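Long-range contacts in early 35 kDa protein (Autographa californica nucleopolyhedrovirus, PDB 1P35), which blocks apoptosis of the infected insect cell by inhibiting caspases and also suppresses the host's antiviral RNA interference: residues V6-S11 with I33-L38; S68-Q73 with V276-L281; E78-D83 with Y259-F264. All blocks are in the same frame, centred on the assembly; numbering follows the deposited sequence.

Contact 1 (V6-S11 with I33-L38); sequences VEIDVS and IMNTQL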
loop_
_atom_site.group_PDB
_atom_site.type_symbol
_atom_site.label_atom_id
_atom_site.label_comp_id
_atom_site.label_asym_id
_atom_site.label_seq_id
_atom_site.Cartn_x
_atom_site.Cartn_y
_atom_site.Cartn_z
ATOM N N VAL A 6 0.363 -0.993 -32.927
ATOM C CA VAL A 6 0.807 0.348 -32.568
ATOM C C VAL A 6 -0.236 1.301 -31.970
ATOM O O VAL A 6 0.106 2.362 -31.447
ATOM C CB VAL A 6 1.498 1.027 -33.765
ATOM C CG1 VAL A 6 2.804 0.288 -34.096
ATOM C CG2 VAL A 6 0.553 1.024 -34.971
ATOM N N GLU A 7 -1.506 0.942 -32.046
ATOM C CA GLU A 7 -2.534 1.798 -31.459
ATOM C C GLU A 7 -2.258 1.887 -29.942
ATOM O O GLU A 7 -1.907 2.937 -29.418
ATOM C CB GLU A 7 -3.925 1.178 -31.707
ATOM C CG GLU A 7 -4.042 -0.267 -31.180
ATOM C CD GLU A 7 -5.372 -0.944 -31.459
ATOM O OE1 GLU A 7 -6.414 -0.396 -31.036
ATOM O OE2 GLU A 7 -5.362 -2.029 -32.090
ATOM N N ILE A 8 -2.399 0.735 -29.285
ATOM C CA ILE A 8 -2.223 0.521 -27.858
ATOM C C ILE A 8 -1.786 1.691 -27.004
ATOM O O ILE A 8 -0.727 2.248 -27.225
ATOM C CB ILE A 8 -1.240 -0.632 -27.585
ATOM C CG1 ILE A 8 -1.721 -1.903 -28.276
ATOM C CG2 ILE A 8 -1.153 -0.874 -26.074
ATOM C CD1 ILE A 8 -3.057 -2.367 -27.758
ATOM N N ASP A 9 -2.598 2.006 -25.993
ATOM C CA ASP A 9 -2.336 3.086 -25.066
ATOM C C ASP A 9 -1.854 2.521 -23.722
ATOM O O ASP A 9 -2.514 1.697 -23.110
ATOM C CB ASP A 9 -3.607 3.915 -24.871
ATOM C CG ASP A 9 -3.312 5.387 -24.699
ATOM O OD1 ASP A 9 -2.804 5.777 -23.620
ATOM O OD2 ASP A 9 -3.558 6.149 -25.665
ATOM N N VAL A 10 -0.694 2.983 -23.288
ATOM C CA VAL A 10 -0.049 2.568 -22.063
ATOM C C VAL A 10 0.346 3.751 -21.222
ATOM O O VAL A 10 0.425 4.850 -21.727
ATOM C CB VAL A 10 1.282 1.747 -22.378
ATOM C CG1 VAL A 10 2.269 2.578 -23.229
ATOM C CG2 VAL A 10 1.975 1.364 -21.092
ATOM N N SER A 11 0.591 3.500 -19.931
ATOM C CA SER A 11 1.101 4.509 -18.987
ATOM C C SER A 11 1.662 3.836 -17.747
ATOM O O SER A 11 1.638 2.608 -17.618
ATOM C CB SER A 11 0.017 5.528 -18.552
ATOM O OG SER A 11 -0.978 4.978 -17.699
ATOM N N ILE A 33 -1.800 -1.157 -19.392
ATOM C CA ILE A 33 -2.441 -0.983 -20.718
ATOM C C ILE A 33 -3.939 -0.671 -20.656
ATOM O O ILE A 33 -4.696 -1.323 -19.959
ATOM C CB ILE A 33 -2.171 -2.244 -21.605
ATOM C CG1 ILE A 33 -0.660 -2.324 -21.860
ATOM C CG2 ILE A 33 -2.970 -2.177 -22.945
ATOM C CD1 ILE A 33 -0.175 -3.546 -22.609
ATOM N N MET A 34 -4.345 0.340 -21.412
ATOM C CA MET A 34 -5.721 0.844 -21.446
ATOM C C MET A 34 -6.794 0.279 -22.392
ATOM O O MET A 34 -7.979 0.553 -22.181
ATOM C CB MET A 34 -5.676 2.352 -21.666
ATOM C CG MET A 34 -5.370 3.165 -20.428
ATOM S SD MET A 34 -6.664 2.961 -19.191
ATOM C CE MET A 34 -8.235 3.378 -20.174
ATOM N N ASN A 35 -6.426 -0.485 -23.418
ATOM C CA ASN A 35 -7.439 -1.012 -24.363
ATOM C C ASN A 35 -8.378 -2.133 -23.876
ATOM O O ASN A 35 -7.972 -3.023 -23.127
ATOM C CB ASN A 35 -6.734 -1.476 -25.630
ATOM C CG ASN A 35 -5.910 -0.381 -26.243
ATOM O OD1 ASN A 35 -5.063 0.226 -25.570
ATOM N ND2 ASN A 35 -6.144 -0.107 -27.517
ATOM N N THR A 36 -9.638 -2.078 -24.314
ATOM C CA THR A 36 -10.643 -3.096 -23.938
ATOM C C THR A 36 -11.052 -3.966 -25.119
ATOM O O THR A 36 -11.421 -5.129 -24.936
ATOM C CB THR A 36 -11.975 -2.499 -23.374
ATOM O OG1 THR A 36 -12.523 -1.562 -24.311
ATOM C CG2 THR A 36 -11.764 -1.860 -22.015
ATOM N N GLN A 37 -11.011 -3.393 -26.318
ATOM C CA GLN A 37 -11.378 -4.118 -27.529
ATOM C C GLN A 37 -10.497 -5.370 -27.676
ATOM O O GLN A 37 -10.896 -6.466 -27.287
ATOM C CB GLN A 37 -11.224 -3.204 -28.764
ATOM C CG GLN A 37 -9.794 -2.663 -29.040
ATOM C CD GLN A 37 -9.349 -1.544 -28.096
ATOM O OE1 GLN A 37 -9.884 -1.395 -26.991
ATOM N NE2 GLN A 37 -8.344 -0.764 -28.526
ATOM N N LEU A 38 -9.297 -5.167 -28.220
ATOM C CA LEU A 38 -8.278 -6.190 -28.453
ATOM C C LEU A 38 -8.718 -7.648 -28.471
ATOM O O LEU A 38 -9.073 -8.230 -27.442
ATOM C CB LEU A 38 -7.140 -6.024 -27.444
ATOM C CG LEU A 38 -6.445 -4.664 -27.434
ATOM C CD1 LEU A 38 -5.385 -4.658 -26.339
ATOM C CD2 LEU A 38 -5.851 -4.375 -28.803
#
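The amide of Asn-35 has the end of Ile-8 on one face and a backbone N-H at its rim: CD1 of Ile-8 sits almost straight above CG of Asn-35, at 3.8 Å, while OD1 takes the N-H of Asp-9 in the amide plane, on a lone pair, in a nearly linear bond of 3.1 Å. This is the open end of the antiparallel beta hairpin made by strands 10-21 and 24-33. Val-10 and Ile-33 form a non-hydrogen-bonded pair, and just beyond them Met-34 N donates to Asp-9 O at 2.8 Å. Past that bond the chains diverge, and it is the side chain of Asn-35 that reaches across to the next backbone N-H.

The second amide is that of Gln-37. As modelled, its NE2 donates to OE1 of Glu-7, which lies in the amide plane but is met from above the carboxylate plane. The flip of this amide, and the bond with it, is doubtful, because NE2 comes too near ND2 of Asn-35, whose own turn is fixed by the bond from Asp-9. The carboxylate of Glu-7 is turned 81° from the amide plane of Asn-35.

Beneath this polar rim lies an apolar seam. Ile-8 is buried and sends its two branches different ways. CG2, anti to the backbone N, meets CG2 of Ile-33, while the other branch folds back at chi2 (-62°), which brings its tip to Leu-38. Phe-158 packs on both Ile-33 and Leu-38, and Ile-3 of strand 2-4 touches Ile-8 and Val-10, so the hairpin end joins the body of the protein here. CD1 of Ile-8 lies in the fork of Leu-38, 3.6 Å from CD1 and equally far from CD2.

Contact 2 (S68-Q73 with V276-L281); sequences SKVDEQ and VLYVKL. With EDO (1,2-ethanediol), chain G.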
loop_
_atom_site.group_PDB
_atom_site.type_symbol
_atom_site.label_atom_id
_atom_site.label_comp_id
_atom_site.label_asym_id
_atom_site.label_seq_id
_atom_site.Cartn_x
_atom_site.Cartn_y
_atom_site.Cartn_z
ATOM N N SER A 68 7.945 3.971 -4.900
ATOM C CA SER A 68 8.134 4.776 -3.694
ATOM C C SER A 68 9.575 5.154 -3.517
ATOM O O SER A 68 9.901 6.245 -3.040
ATOM C CB SER A 68 7.669 3.991 -2.439
ATOM O OG SER A 68 8.276 4.480 -1.263
ATOM N N LYS A 69 10.462 4.228 -3.863
ATOM C CA LYS A 69 11.859 4.513 -3.679
ATOM C C LYS A 69 12.364 5.596 -4.637
ATOM O O LYS A 69 13.223 6.402 -4.259
ATOM C CB LYS A 69 12.710 3.247 -3.828
ATOM C CG LYS A 69 12.624 2.341 -2.608
ATOM C CD LYS A 69 13.763 1.340 -2.618
ATOM C CE LYS A 69 13.795 0.541 -1.319
ATOM N NZ LYS A 69 14.680 -0.664 -1.437
ATOM N N VAL A 70 11.847 5.564 -5.858
ATOM C CA VAL A 70 12.233 6.526 -6.879
ATOM C C VAL A 70 11.701 7.872 -6.468
ATOM O O VAL A 70 12.485 8.818 -6.365
ATOM C CB VAL A 70 11.756 6.098 -8.302
ATOM C CG1 VAL A 70 12.082 7.211 -9.344
ATOM C CG2 VAL A 70 12.530 4.802 -8.690
ATOM N N ASP A 71 10.399 7.933 -6.178
ATOM C CA ASP A 71 9.747 9.157 -5.702
ATOM C C ASP A 71 10.420 9.772 -4.471
ATOM O O ASP A 71 10.445 10.981 -4.339
ATOM C CB ASP A 71 8.257 8.940 -5.351
ATOM C CG ASP A 71 7.389 8.700 -6.578
ATOM O OD1 ASP A 71 7.824 9.079 -7.684
ATOM O OD2 ASP A 71 6.256 8.175 -6.444
ATOM N N GLU A 72 10.994 8.980 -3.572
ATOM C CA GLU A 72 11.579 9.657 -2.408
ATOM C C GLU A 72 12.958 10.270 -2.716
ATOM O O GLU A 72 13.523 10.994 -1.893
ATOM C CB GLU A 72 11.679 8.717 -1.197
ATOM C CG GLU A 72 12.812 7.722 -1.285
ATOM C CD GLU A 72 12.949 6.863 -0.030
ATOM O OE1 GLU A 72 11.993 6.130 0.333
ATOM O OE2 GLU A 72 14.027 6.922 0.598
ATOM N N GLN A 73 13.534 9.941 -3.868
ATOM C CA GLN A 73 14.806 10.567 -4.192
ATOM C C GLN A 73 14.503 11.917 -4.867
ATOM O O GLN A 73 15.227 12.895 -4.660
ATOM C CB GLN A 73 15.633 9.708 -5.122
ATOM C CG GLN A 73 16.193 8.442 -4.527
ATOM C CD GLN A 73 17.126 8.722 -3.347
ATOM O OE1 GLN A 73 18.030 9.595 -3.409
ATOM N NE2 GLN A 73 16.929 7.968 -2.268
ATOM N N VAL A 276 23.617 3.124 -7.222
ATOM C CA VAL A 276 22.237 3.013 -7.642
ATOM C C VAL A 276 21.775 4.240 -8.425
ATOM O O VAL A 276 22.060 5.405 -8.062
ATOM C CB VAL A 276 21.276 2.804 -6.429
ATOM C CG1 VAL A 276 19.874 2.609 -6.938
ATOM C CG2 VAL A 276 21.712 1.587 -5.609
ATOM N N LEU A 277 21.037 3.947 -9.489
ATOM C CA LEU A 277 20.496 4.943 -10.377
ATOM C C LEU A 277 18.960 5.028 -10.220
ATOM O O LEU A 277 18.268 4.004 -10.264
ATOM C CB LEU A 277 20.800 4.547 -11.834
ATOM C CG LEU A 277 20.225 5.636 -12.763
ATOM C CD1 LEU A 277 20.976 6.980 -12.533
ATOM C CD2 LEU A 277 20.333 5.203 -14.196
ATOM N N TYR A 278 18.429 6.227 -10.045
ATOM C CA TYR A 278 16.985 6.389 -9.957
ATOM C C TYR A 278 16.595 7.239 -11.150
ATOM O O TYR A 278 17.261 8.259 -11.457
ATOM C CB TYR A 278 16.573 7.118 -8.693
ATOM C CG TYR A 278 17.066 6.486 -7.411
ATOM C CD1 TYR A 278 18.354 6.736 -6.952
ATOM C CD2 TYR A 278 16.248 5.601 -6.673
ATOM C CE1 TYR A 278 18.836 6.132 -5.800
ATOM C CE2 TYR A 278 16.710 4.976 -5.494
ATOM C CZ TYR A 278 17.995 5.249 -5.075
ATOM O OH TYR A 278 18.433 4.649 -3.941
ATOM N N VAL A 279 15.536 6.826 -11.842
ATOM C CA VAL A 279 15.115 7.587 -12.985
ATOM C C VAL A 279 13.621 7.868 -12.905
ATOM O O VAL A 279 12.829 6.977 -12.543
ATOM C CB VAL A 279 15.371 6.843 -14.295
ATOM C CG1 VAL A 279 15.082 7.752 -15.475
ATOM C CG2 VAL A 279 16.793 6.316 -14.357
ATOM N N LYS A 280 13.228 9.101 -13.241
ATOM C CA LYS A 280 11.819 9.434 -13.294
ATOM C C LYS A 280 11.535 10.329 -14.511
ATOM O O LYS A 280 12.037 11.438 -14.569
ATOM C CB LYS A 280 11.387 10.185 -12.038
ATOM C CG LYS A 280 9.935 10.647 -12.121
ATOM C CD LYS A 280 9.568 11.483 -10.859
ATOM C CE LYS A 280 8.057 11.510 -10.630
ATOM N NZ LYS A 280 7.686 11.954 -9.254
ATOM N N LEU A 281 10.711 9.835 -15.441
ATOM C CA LEU A 281 10.334 10.519 -16.641
ATOM C C LEU A 281 8.794 10.445 -16.637
ATOM O O LEU A 281 8.170 9.743 -17.447
ATOM C CB LEU A 281 10.928 9.785 -17.847
ATOM C CG LEU A 281 12.462 9.707 -17.877
ATOM C CD1 LEU A 281 12.847 8.687 -18.961
ATOM C CD2 LEU A 281 13.100 11.118 -18.155
HETATM C C1 EDO G . 12.543 -1.481 -4.404
HETATM O O1 EDO G . 12.552 -1.523 -2.950
HETATM C C2 EDO G . 13.915 -1.676 -4.972
HETATM O O2 EDO G . 14.319 -2.994 -4.712
HETATM O O HOH W 1 8.868 12.885 -6.800
#
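Gln-73 lays its CG over the centre of the Tyr-278 ring, 3.4 Å from the centroid and 4° off the ring normal, a CH-pi contact that joins helix 62-74 to strand 276-282. The helix crosses the strand nearly at right angles (86°), packed on the antiparallel part of the beta structure. A bend at chi2 (-60°) folds the Gln-73 amide back, so that it stacks on the same ring with the planes about 20° apart. Along the helix, CG1 of Val-70 drops to 3.3 Å from Val-279 O and also touches CB of Lys-280. The extended Lys-280 chain then runs up to Asp-71, where NZ meets OD1 in a salt bridge of 3.3 Å from above the carboxylate plane.

A second shell surrounds these groups. Val-276 CG1 backs the other face of the Tyr-278 ring, and Tyr-198 meets that ring with its plane roughly perpendicular. Lys-67 pairs with OD2 of Asp-71, so each carboxylate oxygen has a lysine partner and the group probably stays ionised. Beyond the salt bridge, Lys-280 NZ also donates to a water 2.9 Å away.

Contact 3 (E78-D83 with Y259-F264); sequences ERDYSD and YNWKIF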
loop_
_atom_site.group_PDB
_atom_site.type_symbol
_atom_site.label_atom_id
_atom_site.label_comp_id
_atom_site.label_asym_id
_atom_site.label_seq_id
_atom_site.Cartn_x
_atom_site.Cartn_y
_atom_site.Cartn_z
ATOM N N GLU A 78 12.290 18.696 -4.772
ATOM C CA GLU A 78 11.134 19.564 -4.845
ATOM C C GLU A 78 10.804 20.429 -3.640
ATOM O O GLU A 78 11.296 20.202 -2.547
ATOM C CB GLU A 78 9.916 18.719 -5.231
ATOM C CG GLU A 78 10.160 18.002 -6.585
ATOM C CD GLU A 78 9.010 17.119 -7.039
ATOM O OE1 GLU A 78 8.066 16.904 -6.230
ATOM O OE2 GLU A 78 9.082 16.632 -8.197
ATOM N N ARG A 79 10.000 21.454 -3.905
ATOM C CA ARG A 79 9.521 22.407 -2.919
ATOM C C ARG A 79 8.073 22.614 -3.359
ATOM O O ARG A 79 7.742 23.417 -4.265
ATOM C CB ARG A 79 10.346 23.714 -2.970
ATOM C CG ARG A 79 11.841 23.624 -2.431
ATOM C CD ARG A 79 12.498 25.021 -2.287
ATOM N NE ARG A 79 12.416 25.797 -3.541
ATOM C CZ ARG A 79 13.415 25.968 -4.402
ATOM N NH1 ARG A 79 14.603 25.431 -4.167
ATOM N NH2 ARG A 79 13.219 26.674 -5.508
ATOM N N ASP A 80 7.204 21.814 -2.761
ATOM C CA ASP A 80 5.793 21.871 -3.087
ATOM C C ASP A 80 5.111 22.378 -1.845
ATOM O O ASP A 80 4.969 21.639 -0.878
ATOM C CB ASP A 80 5.275 20.481 -3.397
ATOM C CG ASP A 80 3.868 20.499 -3.912
ATOM O OD1 ASP A 80 3.089 21.315 -3.422
ATOM O OD2 ASP A 80 3.542 19.673 -4.799
ATOM N N TYR A 81 4.674 23.630 -1.887
ATOM C CA TYR A 81 4.030 24.259 -0.745
ATOM C C TYR A 81 2.500 24.156 -0.766
ATOM O O TYR A 81 1.814 25.101 -0.380
ATOM C CB TYR A 81 4.422 25.736 -0.668
ATOM C CG TYR A 81 5.908 26.046 -0.655
ATOM C CD1 TYR A 81 6.658 25.876 0.509
ATOM C CD2 TYR A 81 6.578 26.486 -1.820
ATOM C CE1 TYR A 81 8.024 26.118 0.534
ATOM C CE2 TYR A 81 7.939 26.731 -1.800
ATOM C CZ TYR A 81 8.656 26.540 -0.610
ATOM O OH TYR A 81 10.004 26.765 -0.556
ATOM N N SER A 82 1.961 23.024 -1.210
ATOM C CA SER A 82 0.511 22.851 -1.245
ATOM C C SER A 82 0.075 21.522 -0.620
ATOM O O SER A 82 0.596 20.449 -0.989
ATOM C CB SER A 82 0.036 22.885 -2.689
ATOM O OG SER A 82 0.681 21.854 -3.422
ATOM N N ASP A 83 -0.883 21.572 0.307
ATOM C CA ASP A 83 -1.387 20.337 0.931
ATOM C C ASP A 83 -2.882 20.182 0.606
ATOM O O ASP A 83 -3.679 19.728 1.439
ATOM C CB ASP A 83 -1.139 20.361 2.453
ATOM C CG ASP A 83 -1.382 18.993 3.126
ATOM O OD1 ASP A 83 -0.897 17.950 2.604
ATOM O OD2 ASP A 83 -2.039 18.974 4.200
ATOM N N TYR A 259 7.228 32.510 -1.885
ATOM C CA TYR A 259 7.442 31.060 -1.929
ATOM C C TYR A 259 8.058 30.659 -3.286
ATOM O O TYR A 259 7.492 30.971 -4.349
ATOM C CB TYR A 259 6.107 30.340 -1.796
ATOM C CG TYR A 259 5.445 30.432 -0.452
ATOM C CD1 TYR A 259 5.896 29.656 0.622
ATOM C CD2 TYR A 259 4.327 31.246 -0.258
ATOM C CE1 TYR A 259 5.235 29.678 1.868
ATOM C CE2 TYR A 259 3.656 31.281 0.981
ATOM C CZ TYR A 259 4.112 30.490 2.038
ATOM O OH TYR A 259 3.428 30.473 3.244
ATOM N N ASN A 260 9.202 29.977 -3.262
ATOM C CA ASN A 260 9.833 29.536 -4.505
ATOM C C ASN A 260 9.544 28.058 -4.772
ATOM O O ASN A 260 10.252 27.152 -4.320
ATOM C CB ASN A 260 11.337 29.795 -4.462
ATOM C CG ASN A 260 11.653 31.260 -4.192
ATOM O OD1 ASN A 260 11.308 32.147 -4.990
ATOM N ND2 ASN A 260 12.285 31.524 -3.054
ATOM N N TRP A 261 8.487 27.821 -5.529
ATOM C CA TRP A 261 8.110 26.463 -5.834
ATOM C C TRP A 261 9.104 25.770 -6.772
ATOM O O TRP A 261 9.714 26.389 -7.645
ATOM C CB TRP A 261 6.732 26.453 -6.458
ATOM C CG TRP A 261 5.612 26.974 -5.612
ATOM C CD1 TRP A 261 5.407 28.278 -5.214
ATOM C CD2 TRP A 261 4.434 26.252 -5.225
ATOM N NE1 TRP A 261 4.175 28.405 -4.627
ATOM C CE2 TRP A 261 3.552 27.184 -4.620
ATOM C CE3 TRP A 261 4.032 24.908 -5.338
ATOM C CZ2 TRP A 261 2.292 26.820 -4.134
ATOM C CZ3 TRP A 261 2.755 24.541 -4.848
ATOM C CH2 TRP A 261 1.907 25.506 -4.258
ATOM N N LYS A 262 9.308 24.483 -6.549
ATOM C CA LYS A 262 10.153 23.709 -7.418
ATOM C C LYS A 262 9.471 22.354 -7.486
ATOM O O LYS A 262 9.561 21.540 -6.547
ATOM C CB LYS A 262 11.579 23.628 -6.869
ATOM C CG LYS A 262 12.560 22.937 -7.845
ATOM C CD LYS A 262 13.987 22.907 -7.259
ATOM C CE LYS A 262 14.967 22.251 -8.158
ATOM N NZ LYS A 262 16.329 22.208 -7.517
ATOM N N ILE A 263 8.755 22.131 -8.591
ATOM C CA ILE A 263 8.024 20.882 -8.813
ATOM C C ILE A 263 8.329 20.188 -10.150
ATOM O O ILE A 263 9.116 20.688 -10.958
ATOM C CB ILE A 263 6.474 21.101 -8.685
ATOM C CG1 ILE A 263 6.004 22.185 -9.633
ATOM C CG2 ILE A 263 6.151 21.518 -7.255
ATOM C CD1 ILE A 263 4.475 22.314 -9.719
ATOM N N PHE A 264 7.650 19.057 -10.366
ATOM C CA PHE A 264 7.792 18.176 -11.546
ATOM C C PHE A 264 9.203 17.942 -11.948
ATOM O O PHE A 264 9.557 18.139 -13.111
ATOM C CB PHE A 264 7.050 18.695 -12.760
ATOM C CG PHE A 264 5.670 19.161 -12.484
ATOM C CD1 PHE A 264 4.854 18.492 -11.584
ATOM C CD2 PHE A 264 5.131 20.197 -13.223
ATOM C CE1 PHE A 264 3.527 18.844 -11.442
ATOM C CE2 PHE A 264 3.809 20.557 -13.090
ATOM C CZ PHE A 264 2.997 19.878 -12.197
HETATM O O HOH W 2 6.071 17.451 -8.339
HETATM O O HOH W 3 16.844 25.076 -6.237
#
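Arg-79 runs past Asn-260 and Lys-262 from CB to its head. Its CB sits 3.7 Å from Asn-260 O, and CD is equally far from that oxygen. A turn at chi3 (-54°) brings the head round, so that NE donates to Asn-260 O at 2.7 Å, in the guanidinium plane and nearly along the C=O axis. NH2 adds a weak bond to the same oxygen, CB of Lys-262 lies over one face of the guanidinium, and NH1 reaches a water that also accepts from Lys-262 NZ. That ammonium has its main partner in Tyr-242 OH.

Arg-79 and Lys-262 also exchange both backbone hydrogen bonds, a single antiparallel bridge at the edge of strand 259-271. Next along, the ring of Tyr-81 wedges between two aromatics: CD1 of Tyr-259 stands 3.8 Å over the centre of one face, while the edge of the Tyr-81 ring points at the face of Trp-261, planes 88° apart. Phe-247 stacks on Trp-261, and NE1 of Trp-261 is hydrogen-bonded to OG1 of Thr-249. Asp-80 OD1 closes an Asx turn by accepting Ser-82 N.

The loop is thus held against the strand by an arginine gripped mainly by one carbonyl and by an aromatic cluster, a pairing that plausibly steadies the part of the reactive-site loop just ahead of the caspase cleavage motif, which begins at Asp-83.

In the fold
Contact 1 closes first along the chain, at the open end of the hairpin of strands 10-21 and 24-33, on the opposite side of the chain's centre from contact 2. The other two use helix 62-74 and the loop that follows it, and their partners come in reverse order, so 78-83 with 259-264 falls within the span bounded by 68-73 and 276-281. Strands 259-271 and 276-282 are antiparallel neighbours; contacts 2 and 3 lie about 18 Å apart. Contact 1 is about 26 Å from contact 2 and 33 Å from contact 3, all centre to centre. Contacts 2 and 3 probably tie the helix and the following run of the reactive-site loop to the beta core.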